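PDB 5M6G: beta-glucosidase from Saccharopolyspora erythraea D, which probably hydrolyses terminal, non-reducing beta-D-glucosyl residues with release of beta-D-glucose, as a member of glycosyl hydrolase family 3. Local coordinates for residues I258-P261 with P262-A266; S289-L292 with V293-L297. One frame throughout, in Å; residues are numbered along the deposited sequence.

How the interactions relate
Interactions 1 and 2 are both local helix contacts of the TIM-barrel-type N-terminal domain, and they follow one another along the chain. Their centres lie 14 Å apart and their nearest atoms are about 4 Å apart, without a direct contact. Tyr233 of strand 229-233 joins them: its ring meets that of Phe263 edge-to-face, its side chain touches Leu260, and its hydroxyl is hydrogen-bonded to Leu292 O of interaction 2. The same strand carries Lys231, which binds sorbitol; the side chain of Lys231 is about 6 Å from that of Phe263 and about 10 Å from that of Leu297. Neither contact lines the pocket itself, the Phe263 side chain being about 11 Å from the sorbitol.

Interaction 1: residues I258-P261 with P262-A266; sequences IHLP and PFREA
The opening turn of helix 261-268 brings Leu260 and Pro261 against Phe263, Arg264 and Glu265, just after helix 252-259. Two adjacent prolines suit this junction. Lacking an N-H, neither can continue the bonding ladder of the preceding helix, whereas the start of a new helix asks no such donor of them. Pro262 instead puts its ring carbon CD 3.4 Å from His259 O, and the two proline rings lie side by side, pointing the same way.

The new ladder begins at Leu260 O, which receives Arg264 N at 3.2 Å in the carbonyl plane (N-H...O 158°) and, weakly, Phe263 N. Glu265 N then reaches Pro261 O at 3.0 Å, an almost straight bond of 166°. The Phe263 ring turns its edge to the backbone, CD2 standing 3.6 Å from His259 O; being flat and apolar, it suits a buried position between the turn and strand 229-233, where it touches Ala230 and meets Tyr233 edge-to-face.

Arg264 is an exposed residue. With CG anti to the backbone N (chi1 -154°) and a bend at chi3, its chain folds back so that NH2 comes 3.7 Å from Leu260 CD2, the two side chains crossing obliquely. The long stem lets the guanidinium lie against this methyl at an exposed position, and the side chain also touches Leu301. Pro261 and Pro262 also pack on Ser205 of helix 201-206. Proline-led first turns of this kind are a familiar way to start an alpha-helix, here one that packs against a strand of a TIM-barrel-type domain.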
ATOM      1  N   ILE A 258      17.658  10.459   2.772  1.00 11.93           N
ATOM      2  CA  ILE A 258      17.113   9.108   2.633  1.00 15.08           C
ATOM      3  C   ILE A 258      15.593   9.115   2.439  1.00 17.42           C
ATOM      4  O   ILE A 258      15.079   8.499   1.506  1.00 18.32           O
ATOM      5  CB  ILE A 258      17.510   8.239   3.844  1.00 16.32           C
ATOM      6  CG1 ILE A 258      19.032   8.160   3.969  1.00 18.93           C
ATOM      7  CG2 ILE A 258      16.883   6.839   3.718  1.00 18.41           C
ATOM      8  CD1 ILE A 258      19.513   7.249   5.101  1.00 23.17           C
ATOM      9  N   HIS A 259      14.853   9.808   3.309  1.00 14.88           N
ATOM     10  CA  HIS A 259      13.407   9.619   3.390  1.00 15.54           C
ATOM     11  C   HIS A 259      12.606  10.657   2.623  1.00 19.75           C
ATOM     12  O   HIS A 259      11.515  10.344   2.131  1.00 15.48           O
ATOM     13  CB  HIS A 259      12.969   9.615   4.859  1.00 17.08           C
ATOM     14  CG  HIS A 259      13.635   8.547   5.670  1.00 20.32           C
ATOM     15  ND1 HIS A 259      13.170   7.249   5.709  1.00 16.61           N
ATOM     16  CD2 HIS A 259      14.748   8.573   6.444  1.00 16.87           C
ATOM     17  CE1 HIS A 259      13.961   6.524   6.483  1.00 16.60           C
ATOM     18  NE2 HIS A 259      14.926   7.303   6.941  1.00 12.34           N
ATOM     19  N   LEU A 260      13.118  11.874   2.508  1.00 12.50           N
ATOM     20  CA  LEU A 260      12.441  12.958   1.812  1.00 13.00           C
ATOM     21  C   LEU A 260      12.386  12.827   0.286  1.00 12.93           C
ATOM     22  O   LEU A 260      11.374  13.223  -0.304  1.00 15.25           O
ATOM     23  CB  LEU A 260      13.102  14.287   2.182  1.00 10.06           C
ATOM     24  CG  LEU A 260      12.291  15.515   1.766  1.00 15.44           C
ATOM     25  CD1 LEU A 260      10.936  15.543   2.485  1.00 11.28           C
ATOM     26  CD2 LEU A 260      13.093  16.774   2.041  1.00 15.24           C
ATOM     27  N   PRO A 261      13.423  12.325  -0.397  1.00 15.75           N
ATOM     28  CA  PRO A 261      13.457  12.426  -1.873  1.00 13.35           C
ATOM     29  C   PRO A 261      12.255  11.791  -2.554  1.00 17.07           C
ATOM     30  O   PRO A 261      11.767  12.345  -3.552  1.00 15.73           O
ATOM     31  CB  PRO A 261      14.763  11.705  -2.246  1.00 13.71           C
ATOM     32  CG  PRO A 261      15.650  12.010  -1.080  1.00 16.95           C
ATOM     33  CD  PRO A 261      14.736  11.877   0.113  1.00 13.87           C
ATOM     34  N   PRO A 262      11.750  10.634  -2.096  1.00 12.30           N
ATOM     35  CA  PRO A 262      10.555  10.085  -2.765  1.00 12.92           C
ATOM     36  C   PRO A 262       9.347  11.005  -2.686  1.00 12.10           C
ATOM     37  O   PRO A 262       8.524  11.009  -3.609  1.00 15.40           O
ATOM     38  CB  PRO A 262      10.308   8.767  -2.025  1.00 11.02           C
ATOM     39  CG  PRO A 262      11.673   8.357  -1.569  1.00 13.17           C
ATOM     40  CD  PRO A 262      12.285   9.663  -1.118  1.00 12.19           C
ATOM     41  N   PHE A 263       9.223  11.795  -1.622  1.00 11.61           N
ATOM     42  CA  PHE A 263       8.148  12.782  -1.582  1.00 13.15           C
ATOM     43  C   PHE A 263       8.364  13.876  -2.620  1.00 16.08           C
ATOM     44  O   PHE A 263       7.411  14.296  -3.284  1.00 15.60           O
ATOM     45  CB  PHE A 263       8.024  13.368  -0.177  1.00 17.28           C
ATOM     46  CG  PHE A 263       7.410  12.416   0.795  1.00 16.63           C
ATOM     47  CD1 PHE A 263       6.030  12.214   0.801  1.00 12.30           C
ATOM     48  CD2 PHE A 263       8.213  11.662   1.644  1.00 14.85           C
ATOM     49  CE1 PHE A 263       5.458  11.302   1.686  1.00 15.67           C
ATOM     50  CE2 PHE A 263       7.660  10.744   2.520  1.00 14.13           C
ATOM     51  CZ  PHE A 263       6.276  10.557   2.539  1.00 15.50           C
ATOM     52  N   ARG A 264       9.606  14.341  -2.780  1.00 16.25           N
ATOM     53  CA  ARG A 264       9.904  15.347  -3.798  1.00 15.76           C
ATOM     54  C   ARG A 264       9.514  14.853  -5.187  1.00 16.16           C
ATOM     55  O   ARG A 264       8.885  15.580  -5.965  1.00 16.91           O
ATOM     56  CB  ARG A 264      11.396  15.702  -3.751  1.00 20.20           C
ATOM     57  CG  ARG A 264      11.752  17.078  -4.262  1.00 28.54           C
ATOM     58  CD  ARG A 264      13.273  17.301  -4.263  1.00 30.07           C
ATOM     59  NE  ARG A 264      13.864  17.338  -2.926  1.00 32.01           N
ATOM     60  CZ  ARG A 264      13.960  18.442  -2.193  1.00 32.88           C
ATOM     61  NH1 ARG A 264      13.491  19.588  -2.671  1.00 39.01           N
ATOM     62  NH2 ARG A 264      14.521  18.411  -0.989  1.00 29.38           N
ATOM     63  N   GLU A 265       9.887  13.608  -5.517  1.00 11.41           N
ATOM     64  CA  GLU A 265       9.535  13.036  -6.814  1.00 15.61           C
ATOM     65  C   GLU A 265       8.028  12.886  -6.980  1.00 16.87           C
ATOM     66  O   GLU A 265       7.491  13.114  -8.070  1.00 17.51           O
ATOM     67  CB  GLU A 265      10.207  11.675  -6.996  1.00 18.66           C
ATOM     68  CG  GLU A 265      11.555  11.747  -7.689  1.00 34.93           C
ATOM     69  CD  GLU A 265      11.434  12.236  -9.117  1.00 35.08           C
ATOM     70  OE1 GLU A 265      10.913  11.475  -9.963  1.00 30.10           O
ATOM     71  OE2 GLU A 265      11.853  13.386  -9.383  1.00 41.32           O
ATOM     72  N   ALA A 266       7.333  12.451  -5.929  1.00 13.47           N
ATOM     73  CA  ALA A 266       5.884  12.295  -6.047  1.00 12.91           C
ATOM     74  C   ALA A 266       5.227  13.644  -6.293  1.00 16.40           C
ATOM     75  O   ALA A 266       4.307  13.759  -7.108  1.00 14.27           O
ATOM     76  CB  ALA A 266       5.315  11.634  -4.791  1.00 12.21           C
TER

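Interaction 2: residues S289-L292 with V293-L297; sequences STYL and VNDVL
Tyr291 and Val296 pack together on an N-capped helix, 290-300, whose early turns widen into a pi-type turn. Ser289 is the N-cap: a small hydroxyl residue suits it, since OG can bend back to accept from Leu292 N at 3.0 Å. Val293 N donates to Ser289 O in the ordinary alpha pattern. The register then slips at Thr290 O, which takes both Asn294 N (2.8 Å) and Asp295 N (3.0 Å); Val296 N to Tyr291 O and Leu297 N to Leu292 O continue with the five-residue spacing.

Packing is close where Val296 meets the ring of partly exposed Tyr291. Val296 CG2 sits over one face of that ring, 3.8 Å from its centroid and 18° off the ring normal, a CH-pi contact. The ring gets there because its CG lies anti to the backbone N (chi1 175°), and OH is then hydrogen-bonded to Glu252 OE2. Were Tyr291 replaced by an alanine, Glu252 would probably lose this hydrogen-bond partner and Val296 CG2 the ring face it packs on. Branched Leu292 and Val296 are both buried, with Leu292 CD2 4.2 Å from Val296 CG2, and touch Leu255 and Tyr233 respectively.

The other side is looser and more polar, as suits exposed Asp295 and partly exposed Thr290 and Asn294. Thr290 CG2 only grazes Asn294 CB at 4.1 Å, the side chains running alongside. Asp295 holds its carboxylate 84° from the ring plane of Tyr291, OD2 lying at the ring edge by CD1. Its OD1 accepts Asn294 ND2 at 3.0 Å, almost in the asparagine's amide plane.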
ATOM      1  N   SER A 289       4.196  18.506  13.733  1.00 16.59           N
ATOM      2  CA  SER A 289       5.439  19.131  13.275  1.00 16.62           C
ATOM      3  C   SER A 289       5.107  20.229  12.277  1.00 16.59           C
ATOM      4  O   SER A 289       5.030  20.005  11.068  1.00 16.04           O
ATOM      5  CB  SER A 289       6.383  18.102  12.669  1.00 15.53           C
ATOM      6  OG  SER A 289       7.544  18.755  12.160  1.00 18.18           O
ATOM      7  N   THR A 290       4.919  21.444  12.792  1.00 17.09           N
ATOM      8  CA  THR A 290       4.773  22.593  11.908  1.00 17.79           C
ATOM      9  C   THR A 290       5.957  22.700  10.954  1.00 14.24           C
ATOM     10  O   THR A 290       5.792  23.031   9.773  1.00 14.62           O
ATOM     11  CB  THR A 290       4.630  23.871  12.741  1.00 19.73           C
ATOM     12  OG1 THR A 290       3.584  23.693  13.706  1.00 19.54           O
ATOM     13  CG2 THR A 290       4.284  25.055  11.857  1.00 16.38           C
ATOM     14  N   TYR A 291       7.163  22.401  11.444  1.00 14.83           N
ATOM     15  CA  TYR A 291       8.344  22.528  10.601  1.00 14.51           C
ATOM     16  C   TYR A 291       8.273  21.573   9.412  1.00 12.98           C
ATOM     17  O   TYR A 291       8.396  21.993   8.256  1.00 15.07           O
ATOM     18  CB  TYR A 291       9.623  22.288  11.418  1.00 14.48           C
ATOM     19  CG  TYR A 291      10.869  22.301  10.560  1.00 15.31           C
ATOM     20  CD1 TYR A 291      11.258  23.458   9.896  1.00 16.61           C
ATOM     21  CD2 TYR A 291      11.647  21.155  10.400  1.00 15.56           C
ATOM     22  CE1 TYR A 291      12.382  23.483   9.095  1.00 15.62           C
ATOM     23  CE2 TYR A 291      12.781  21.165   9.601  1.00 17.24           C
ATOM     24  CZ  TYR A 291      13.147  22.337   8.955  1.00 21.78           C
ATOM     25  OH  TYR A 291      14.269  22.365   8.157  1.00 19.27           O
ATOM     26  N   LEU A 292       8.050  20.283   9.669  1.00 11.30           N
ATOM     27  CA  LEU A 292       8.107  19.335   8.561  1.00 13.60           C
ATOM     28  C   LEU A 292       6.886  19.456   7.657  1.00 14.63           C
ATOM     29  O   LEU A 292       7.014  19.371   6.431  1.00 14.04           O
ATOM     30  CB  LEU A 292       8.265  17.902   9.084  1.00 13.36           C
ATOM     31  CG  LEU A 292       9.633  17.592   9.699  1.00 14.13           C
ATOM     32  CD1 LEU A 292       9.728  16.132  10.109  1.00 14.94           C
ATOM     33  CD2 LEU A 292      10.751  17.936   8.720  1.00 12.83           C
ATOM     34  N   VAL A 293       5.700  19.675   8.231  1.00 14.16           N
ATOM     35  CA  VAL A 293       4.477  19.669   7.424  1.00 15.17           C
ATOM     36  C   VAL A 293       4.250  21.028   6.769  1.00 15.41           C
ATOM     37  O   VAL A 293       4.028  21.123   5.558  1.00 16.58           O
ATOM     38  CB  VAL A 293       3.262  19.253   8.277  1.00 14.98           C
ATOM     39  CG1 VAL A 293       1.989  19.313   7.444  1.00 14.25           C
ATOM     40  CG2 VAL A 293       3.446  17.859   8.822  1.00 11.30           C
ATOM     41  N   ASN A 294       4.289  22.106   7.552  1.00 16.09           N
ATOM     42  CA  ASN A 294       4.044  23.402   6.931  1.00 12.49           C
ATOM     43  C   ASN A 294       5.304  23.964   6.290  1.00 16.31           C
ATOM     44  O   ASN A 294       5.289  24.349   5.113  1.00 18.33           O
ATOM     45  CB  ASN A 294       3.479  24.396   7.939  1.00 17.08           C
ATOM     46  CG  ASN A 294       3.150  25.728   7.292  1.00 26.24           C
ATOM     47  OD1 ASN A 294       2.094  25.889   6.682  1.00 26.94           O
ATOM     48  ND2 ASN A 294       4.077  26.681   7.392  1.00 21.59           N
ATOM     49  N   ASP A 295       6.407  24.017   7.039  1.00 14.45           N
ATOM     50  CA  ASP A 295       7.578  24.733   6.541  1.00 15.30           C
ATOM     51  C   ASP A 295       8.260  23.964   5.416  1.00 18.62           C
ATOM     52  O   ASP A 295       8.592  24.538   4.372  1.00 17.94           O
ATOM     53  CB  ASP A 295       8.553  25.010   7.686  1.00 14.27           C
ATOM     54  CG  ASP A 295       7.999  26.012   8.691  1.00 18.66           C
ATOM     55  OD1 ASP A 295       6.916  26.583   8.439  1.00 19.58           O
ATOM     56  OD2 ASP A 295       8.649  26.232   9.731  1.00 18.95           O
ATOM     57  N   VAL A 296       8.460  22.663   5.592  1.00 14.87           N
ATOM     58  CA  VAL A 296       9.200  21.900   4.589  1.00 13.25           C
ATOM     59  C   VAL A 296       8.285  21.400   3.475  1.00 15.56           C
ATOM     60  O   VAL A 296       8.541  21.652   2.295  1.00 14.45           O
ATOM     61  CB  VAL A 296       9.985  20.757   5.265  1.00 14.49           C
ATOM     62  CG1 VAL A 296      10.689  19.887   4.223  1.00 13.56           C
ATOM     63  CG2 VAL A 296      11.005  21.351   6.246  1.00 13.46           C
ATOM     64  N   LEU A 297       7.183  20.722   3.813  1.00 15.07           N
ATOM     65  CA  LEU A 297       6.366  20.107   2.769  1.00 13.75           C
ATOM     66  C   LEU A 297       5.612  21.154   1.955  1.00 16.52           C
ATOM     67  O   LEU A 297       5.747  21.220   0.729  1.00 14.49           O
ATOM     68  CB  LEU A 297       5.395  19.101   3.381  1.00 15.58           C
ATOM     69  CG  LEU A 297       4.359  18.517   2.410  1.00 14.07           C
ATOM     70  CD1 LEU A 297       5.030  17.722   1.295  1.00 14.80           C
ATOM     71  CD2 LEU A 297       3.423  17.643   3.192  1.00 15.44           C
TER